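Local atomic coordinates of HIAXHD3 (Humicola insolens, PDB entry 3ZXK), a protein that hydrolyses arabinofuranosyl side chains of arabinoxylan as a family 43 glycoside hydrolase, here apparently in a form engineered to add endo-xylanase activity. Residues H17-V22 and A247-I252; L372-A377 and K527-N532. All blocks are in the same frame, centred on the assembly; numbering follows the deposited sequence. Where two conformers were deposited one is given.

Contact 1: residues H17-V22 and A247-I252. With AHR (alpha-L-arabinofuranose), chain C.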
loop_
_atom_site.group_PDB
_atom_site.type_symbol
_atom_site.label_atom_id
_atom_site.label_comp_id
_atom_site.label_asym_id
_atom_site.label_seq_id
_atom_site.Cartn_x
_atom_site.Cartn_y
_atom_site.Cartn_z
ATOM N N HIS A 17 4.177 0.751 1.478
ATOM C CA HIS A 17 3.260 1.937 1.396
ATOM C C HIS A 17 3.886 2.943 0.455
ATOM O O HIS A 17 4.370 4.001 0.870
ATOM C CB HIS A 17 2.902 2.496 2.795
ATOM C CG HIS A 17 1.758 1.762 3.471
ATOM N ND1 HIS A 17 0.471 1.868 3.053
ATOM C CD2 HIS A 17 1.748 0.864 4.524
ATOM C CE1 HIS A 17 -0.319 1.090 3.825
ATOM N NE2 HIS A 17 0.462 0.481 4.727
ATOM N N PRO A 18 3.913 2.617 -0.842
ATOM C CA PRO A 18 4.658 3.424 -1.813
ATOM C C PRO A 18 3.995 4.722 -2.218
ATOM O O PRO A 18 2.800 4.934 -1.942
ATOM C CB PRO A 18 4.681 2.529 -3.056
ATOM C CG PRO A 18 3.405 1.764 -2.957
ATOM C CD PRO A 18 3.303 1.441 -1.487
ATOM N N ALA A 19 4.774 5.583 -2.885
ATOM C CA ALA A 19 4.277 6.848 -3.458
ATOM C C ALA A 19 3.597 7.756 -2.440
ATOM O O ALA A 19 2.589 8.403 -2.723
ATOM C CB ALA A 19 3.374 6.599 -4.664
ATOM N N LEU A 20 4.190 7.837 -1.260
ATOM C CA LEU A 20 3.554 8.492 -0.132
ATOM C C LEU A 20 3.357 9.988 -0.345
ATOM O O LEU A 20 4.177 10.643 -1.000
ATOM C CB LEU A 20 4.330 8.185 1.157
ATOM C CG LEU A 20 5.716 8.826 1.318
ATOM C CD1 LEU A 20 5.607 10.160 2.061
ATOM C CD2 LEU A 20 6.663 7.876 2.044
ATOM N N GLU A 21 2.245 10.477 0.200
ATOM C CA GLU A 21 1.987 11.911 0.419
ATOM C C GLU A 21 1.841 12.059 1.925
ATOM O O GLU A 21 1.130 11.270 2.517
ATOM C CB GLU A 21 0.655 12.326 -0.257
ATOM C CG GLU A 21 0.141 13.737 0.103
ATOM C CD GLU A 21 0.593 14.821 -0.863
ATOM O OE1 GLU A 21 0.374 14.691 -2.090
ATOM O OE2 GLU A 21 1.164 15.819 -0.387
ATOM N N VAL A 22 2.504 13.041 2.544
ATOM C CA VAL A 22 2.345 13.289 3.989
ATOM C C VAL A 22 1.961 14.739 4.245
ATOM O O VAL A 22 2.440 15.647 3.563
ATOM C CB VAL A 22 3.628 13.000 4.822
ATOM C CG1 VAL A 22 3.789 11.521 5.180
ATOM C CG2 VAL A 22 4.885 13.599 4.178
ATOM N N ALA A 247 16.817 6.085 -1.068
ATOM C CA ALA A 247 15.761 6.964 -0.555
ATOM C C ALA A 247 15.400 7.994 -1.605
ATOM O O ALA A 247 16.275 8.710 -2.105
ATOM C CB ALA A 247 16.236 7.649 0.735
ATOM N N HIS A 248 14.112 8.028 -1.980
ATOM C CA HIS A 248 13.660 8.999 -2.985
ATOM C C HIS A 248 12.176 9.152 -2.953
ATOM O O HIS A 248 11.479 8.394 -2.246
ATOM C CB HIS A 248 14.147 8.574 -4.380
ATOM C CG HIS A 248 13.487 7.329 -4.921
ATOM N ND1 HIS A 248 13.665 6.094 -4.384
ATOM C CD2 HIS A 248 12.616 7.165 -5.985
ATOM C CE1 HIS A 248 12.929 5.197 -5.080
ATOM N NE2 HIS A 248 12.311 5.849 -6.068
ATOM N N GLN A 249 11.674 10.120 -3.735
ATOM C CA GLN A 249 10.249 10.398 -3.860
ATOM C C GLN A 249 9.687 10.798 -2.468
ATOM O O GLN A 249 10.417 11.382 -1.643
ATOM C CB GLN A 249 9.515 9.247 -4.564
ATOM C CG GLN A 249 8.372 9.743 -5.435
ATOM C CD GLN A 249 7.829 8.679 -6.368
ATOM O OE1 GLN A 249 8.553 7.748 -6.764
ATOM N NE2 GLN A 249 6.528 8.800 -6.719
ATOM N N GLY A 250 8.415 10.554 -2.180
ATOM C CA GLY A 250 7.909 10.976 -0.862
ATOM C C GLY A 250 7.615 12.472 -0.823
ATOM O O GLY A 250 7.394 13.112 -1.860
ATOM N N GLY A 251 7.641 13.046 0.371
ATOM C CA GLY A 251 7.299 14.459 0.512
ATOM C C GLY A 251 7.806 15.020 1.811
ATOM O O GLY A 251 8.428 14.319 2.614
ATOM N N ILE A 252 7.527 16.300 2.007
ATOM C CA ILE A 252 8.005 16.982 3.201
ATOM C C ILE A 252 6.826 17.478 4.022
ATOM O O ILE A 252 5.741 17.720 3.487
ATOM C CB ILE A 252 8.987 18.133 2.875
ATOM C CG1 ILE A 252 8.333 19.201 1.985
ATOM C CG2 ILE A 252 10.256 17.552 2.220
ATOM C CD1 ILE A 252 9.138 20.490 1.885
HETATM O O5 AHR C . 13.467 1.132 -8.431
HETATM C C5 AHR C . 12.105 0.662 -8.470
HETATM C C4 AHR C . 11.111 1.789 -8.771
HETATM O O4 AHR C . 11.404 2.394 -10.028
HETATM C C3 AHR C . 11.112 2.987 -7.827
HETATM O O3 AHR C . 10.366 2.761 -6.640
HETATM C C2 AHR C . 10.471 4.091 -8.623
HETATM O O2 AHR C . 11.037 5.378 -8.310
HETATM C C1 AHR C . 10.820 3.709 -10.047
HETATM O O HOH W 1 5.785 9.927 -3.232
HETATM O O HOH W 2 3.068 18.341 4.090
#

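Contact 2: residues L372-A377 and K527-N532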
loop_
_atom_site.group_PDB
_atom_site.type_symbol
_atom_site.label_atom_id
_atom_site.label_comp_id
_atom_site.label_asym_id
_atom_site.label_seq_id
_atom_site.Cartn_x
_atom_site.Cartn_y
_atom_site.Cartn_z
ATOM N N LEU A 372 -8.091 -12.346 -0.465
ATOM C CA LEU A 372 -7.989 -11.268 0.531
ATOM C C LEU A 372 -6.540 -11.211 0.975
ATOM O O LEU A 372 -5.976 -12.235 1.376
ATOM C CB LEU A 372 -8.867 -11.585 1.726
ATOM C CG LEU A 372 -9.039 -10.435 2.738
ATOM C CD1 LEU A 372 -9.818 -9.229 2.207
ATOM C CD2 LEU A 372 -9.693 -10.895 4.042
ATOM N N THR A 373 -5.943 -10.027 0.914
ATOM C CA THR A 373 -4.501 -9.882 1.141
ATOM C C THR A 373 -4.169 -8.838 2.198
ATOM O O THR A 373 -5.001 -7.964 2.572
ATOM C CB THR A 373 -3.739 -9.539 -0.162
ATOM O OG1 THR A 373 -3.969 -8.175 -0.537
ATOM C CG2 THR A 373 -4.149 -10.480 -1.320
ATOM N N ARG A 374 -2.936 -8.903 2.666
ATOM C CA ARG A 374 -2.419 -7.901 3.573
ATOM C C ARG A 374 -0.896 -7.865 3.521
ATOM O O ARG A 374 -0.255 -8.829 3.119
ATOM C CB ARG A 374 -2.931 -8.081 4.999
ATOM C CG ARG A 374 -2.482 -9.381 5.653
ATOM C CD ARG A 374 -3.206 -9.561 6.973
ATOM N NE ARG A 374 -2.643 -8.725 8.026
ATOM C CZ ARG A 374 -3.339 -8.250 9.056
ATOM N NH1 ARG A 374 -4.647 -8.475 9.149
ATOM N NH2 ARG A 374 -2.737 -7.530 9.986
ATOM N N ARG A 375 -0.349 -6.723 3.911
ATOM C CA ARG A 375 1.100 -6.451 3.838
ATOM C C ARG A 375 1.865 -7.278 4.847
ATOM O O ARG A 375 1.378 -7.520 5.937
ATOM C CB ARG A 375 1.380 -4.967 4.065
ATOM C CG ARG A 375 0.795 -4.113 2.969
ATOM C CD ARG A 375 0.745 -2.649 3.377
ATOM N NE ARG A 375 0.120 -1.838 2.330
ATOM C CZ ARG A 375 -1.202 -1.745 2.126
ATOM N NH1 ARG A 375 -2.072 -2.374 2.940
ATOM N NH2 ARG A 375 -1.658 -0.953 1.145
ATOM N N ILE A 376 3.060 -7.708 4.457
ATOM C CA ILE A 376 3.981 -8.400 5.359
ATOM C C ILE A 376 4.854 -7.330 6.055
ATOM O O ILE A 376 5.442 -6.471 5.380
ATOM C CB ILE A 376 4.876 -9.388 4.556
ATOM C CG1 ILE A 376 4.027 -10.483 3.838
ATOM C CG2 ILE A 376 5.901 -10.040 5.491
ATOM C CD1 ILE A 376 4.800 -11.310 2.824
ATOM N N ALA A 377 4.977 -7.406 7.380
ATOM C CA ALA A 377 5.893 -6.511 8.082
ATOM C C ALA A 377 7.279 -7.133 8.128
ATOM O O ALA A 377 7.429 -8.328 8.307
ATOM C CB ALA A 377 5.394 -6.190 9.493
ATOM N N LYS A 527 -11.493 -18.210 10.198
ATOM C CA LYS A 527 -11.779 -17.889 11.583
ATOM C C LYS A 527 -10.866 -16.817 12.117
ATOM O O LYS A 527 -11.273 -16.022 12.952
ATOM C CB LYS A 527 -11.663 -19.112 12.481
ATOM C CG LYS A 527 -12.578 -20.265 12.091
ATOM C CD LYS A 527 -12.475 -21.303 13.191
ATOM C CE LYS A 527 -12.678 -22.697 12.659
ATOM N NZ LYS A 527 -12.299 -23.653 13.733
ATOM N N GLY A 528 -9.633 -16.751 11.639
ATOM C CA GLY A 528 -8.705 -15.813 12.227
ATOM C C GLY A 528 -7.436 -15.684 11.427
ATOM O O GLY A 528 -7.096 -16.531 10.609
ATOM N N PHE A 529 -6.711 -14.611 11.715
ATOM C CA PHE A 529 -5.386 -14.391 11.138
ATOM C C PHE A 529 -4.531 -13.775 12.244
ATOM O O PHE A 529 -4.984 -12.885 12.981
ATOM C CB PHE A 529 -5.405 -13.398 9.967
ATOM C CG PHE A 529 -4.005 -13.006 9.504
ATOM C CD1 PHE A 529 -3.261 -13.831 8.635
ATOM C CD2 PHE A 529 -3.389 -11.874 10.017
ATOM C CE1 PHE A 529 -1.960 -13.461 8.222
ATOM C CE2 PHE A 529 -2.082 -11.525 9.626
ATOM C CZ PHE A 529 -1.364 -12.325 8.751
ATOM N N LYS A 530 -3.272 -14.185 12.308
ATOM C CA LYS A 530 -2.303 -13.564 13.211
ATOM C C LYS A 530 -0.964 -13.433 12.497
ATOM O O LYS A 530 -0.519 -14.399 11.870
ATOM C CB LYS A 530 -2.137 -14.435 14.491
ATOM C CG LYS A 530 -1.076 -13.936 15.449
ATOM C CD LYS A 530 -1.595 -12.762 16.268
ATOM C CE LYS A 530 -0.661 -12.381 17.430
ATOM N NZ LYS A 530 0.671 -11.911 16.911
ATOM N N MET A 531 -0.333 -12.260 12.590
ATOM C CA MET A 531 1.037 -12.083 12.133
ATOM C C MET A 531 1.953 -11.962 13.338
ATOM O O MET A 531 1.684 -11.184 14.263
ATOM C CB MET A 531 1.169 -10.830 11.272
ATOM C CG MET A 531 2.572 -10.616 10.704
ATOM S SD MET A 531 2.677 -9.304 9.467
ATOM C CE MET A 531 2.264 -7.871 10.456
ATOM N N ASN A 532 3.023 -12.749 13.321
ATOM C CA ASN A 532 4.035 -12.736 14.380
ATOM C C ASN A 532 5.337 -12.293 13.750
ATOM O O ASN A 532 5.705 -12.775 12.679
ATOM C CB ASN A 532 4.242 -14.160 14.888
ATOM C CG ASN A 532 3.003 -14.728 15.530
ATOM O OD1 ASN A 532 2.349 -14.047 16.322
ATOM N ND2 ASN A 532 2.678 -15.993 15.208
#

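Contact 1: residues H17-V22 and A247-I252
Leu-20 packs on the backbone of Gly-250 and Gly-251, the side-chain part of a meeting in which its own carbonyl O also comes to 3.7 Å from Gly-250 CA. Its CD1 lies 3.8 Å from Gly-250 CA and reaches on to Gly-251 N; CG is set between the backbone N and the carbonyl carbon (chi1 70°), a torsion that brings the branch end nearer to 247-252 than the CB direction alone would. Val-22 follows with one branch, CG2 standing 3.9 Å from Gly-251 O in one of two modelled conformers. A CB on Gly-251 would point toward 17-22, and at Gly-250, with its unusual backbone angles, any CB would collide with the carbonyl O of Gln-249, so that only glycine fits comfortably.

Polar linkage passes through water. Water 1 donates to Leu-20 O at 2.8 Å and accepts from Gly-250 N at 2.9 Å, while Leu-20 O also takes a hydrogen bond from Arg-195 NE. Farther along, water 2 donates to both Val-22 O and Ile-252 O and so bridges two acceptors. The end-to-end directions of Ala-19 to Val-22 and Gln-249 to Ile-252 differ by 3°, yet the backbones are joined by water rather than by sheet bonding.

Sugar binding occupies the other end of 247-252. His-248 NE2 and arabinofuranose O2 are hydrogen-bonded at 2.6 Å, the sugar oxygen lying at the ring edge; ND1 is held by Phe-246 O. Asp-267 and Arg-273 also bond this sugar.

Strands 21-25 and 250-254, side by side here, are each an outermost strand of a separate four-stranded antiparallel sheet, consistent with neighbouring blades of the family's five-bladed beta-propeller. Leu-20 also touches Val-263 on strand 260-267 and Pro-275 on strand 273-282.

Contact 2: residues L372-A377 and K527-N532
Arg-374 lays the end of its side chain over one face of the Phe-529 ring. CD makes the CH-pi contact, 3.8 Å from the ring centroid and 24° off the normal, and NE comes to 3.3 Å from Phe-529 CE2 near the rim. The guanidinium and ring planes are 25° apart, so the stack is not quite flat, and it is offset because Phe-529 CE2 lies toward the rim of the guanidinium. A bend at chi3 (-77°) swings the head across the ring. Trp-333 forms a cation-pi pair with the same arginine and meets Phe-529 edge-to-face. An alanine in place of Arg-374 is likely to leave this face of Phe-529 without its cover and Trp-333 without its cationic partner.

Sulfur supplies the polar link: Ala-377 N donates a weak but nearly straight hydrogen bond to Met-531 SD, at 3.6 Å. Beside it, Met-531 CE rests 3.7 Å from Ala-377 CB, adding apolar contact to the same pair.

Backbones stay well separated, the nearest CA atoms, of Ile-376 and Met-531, being 8.3 Å apart, as expected of strands in facing sheets. Strand 372-375 belongs to one sheet of the concanavalin A-like sandwich and strand 523-533 to the other; Phe-510, on strand 509-516 beside the first, touches both Phe-529 and Met-531, while Ala-381 of strand 380-388 borders Met-531 within the second.

Contact 1 ties together two sheets of the family 43 catalytic domain; contact 2 joins the two sheets of the C-terminal sandwich. Their centres are 24 Å apart, on opposite sides of the chain's centre, and in sequence contact 1 closes before contact 2 opens. The two nevertheless touch at the domain interface, where His-17 CE1 packs 3.3 Å from Arg-375 NE, whose N-H is taken by Asp-16 O. Contact 1 holds the glycan-pocket residues His-248, which bonds the arabinofuranose, and Gln-249, whose side chain is about 6 Å from a bound xylopyranose. Contact 2 contributes no pocket residue, although Phe-469 and Trp-502, elsewhere in the C-terminal domain, do line the glycan pocket.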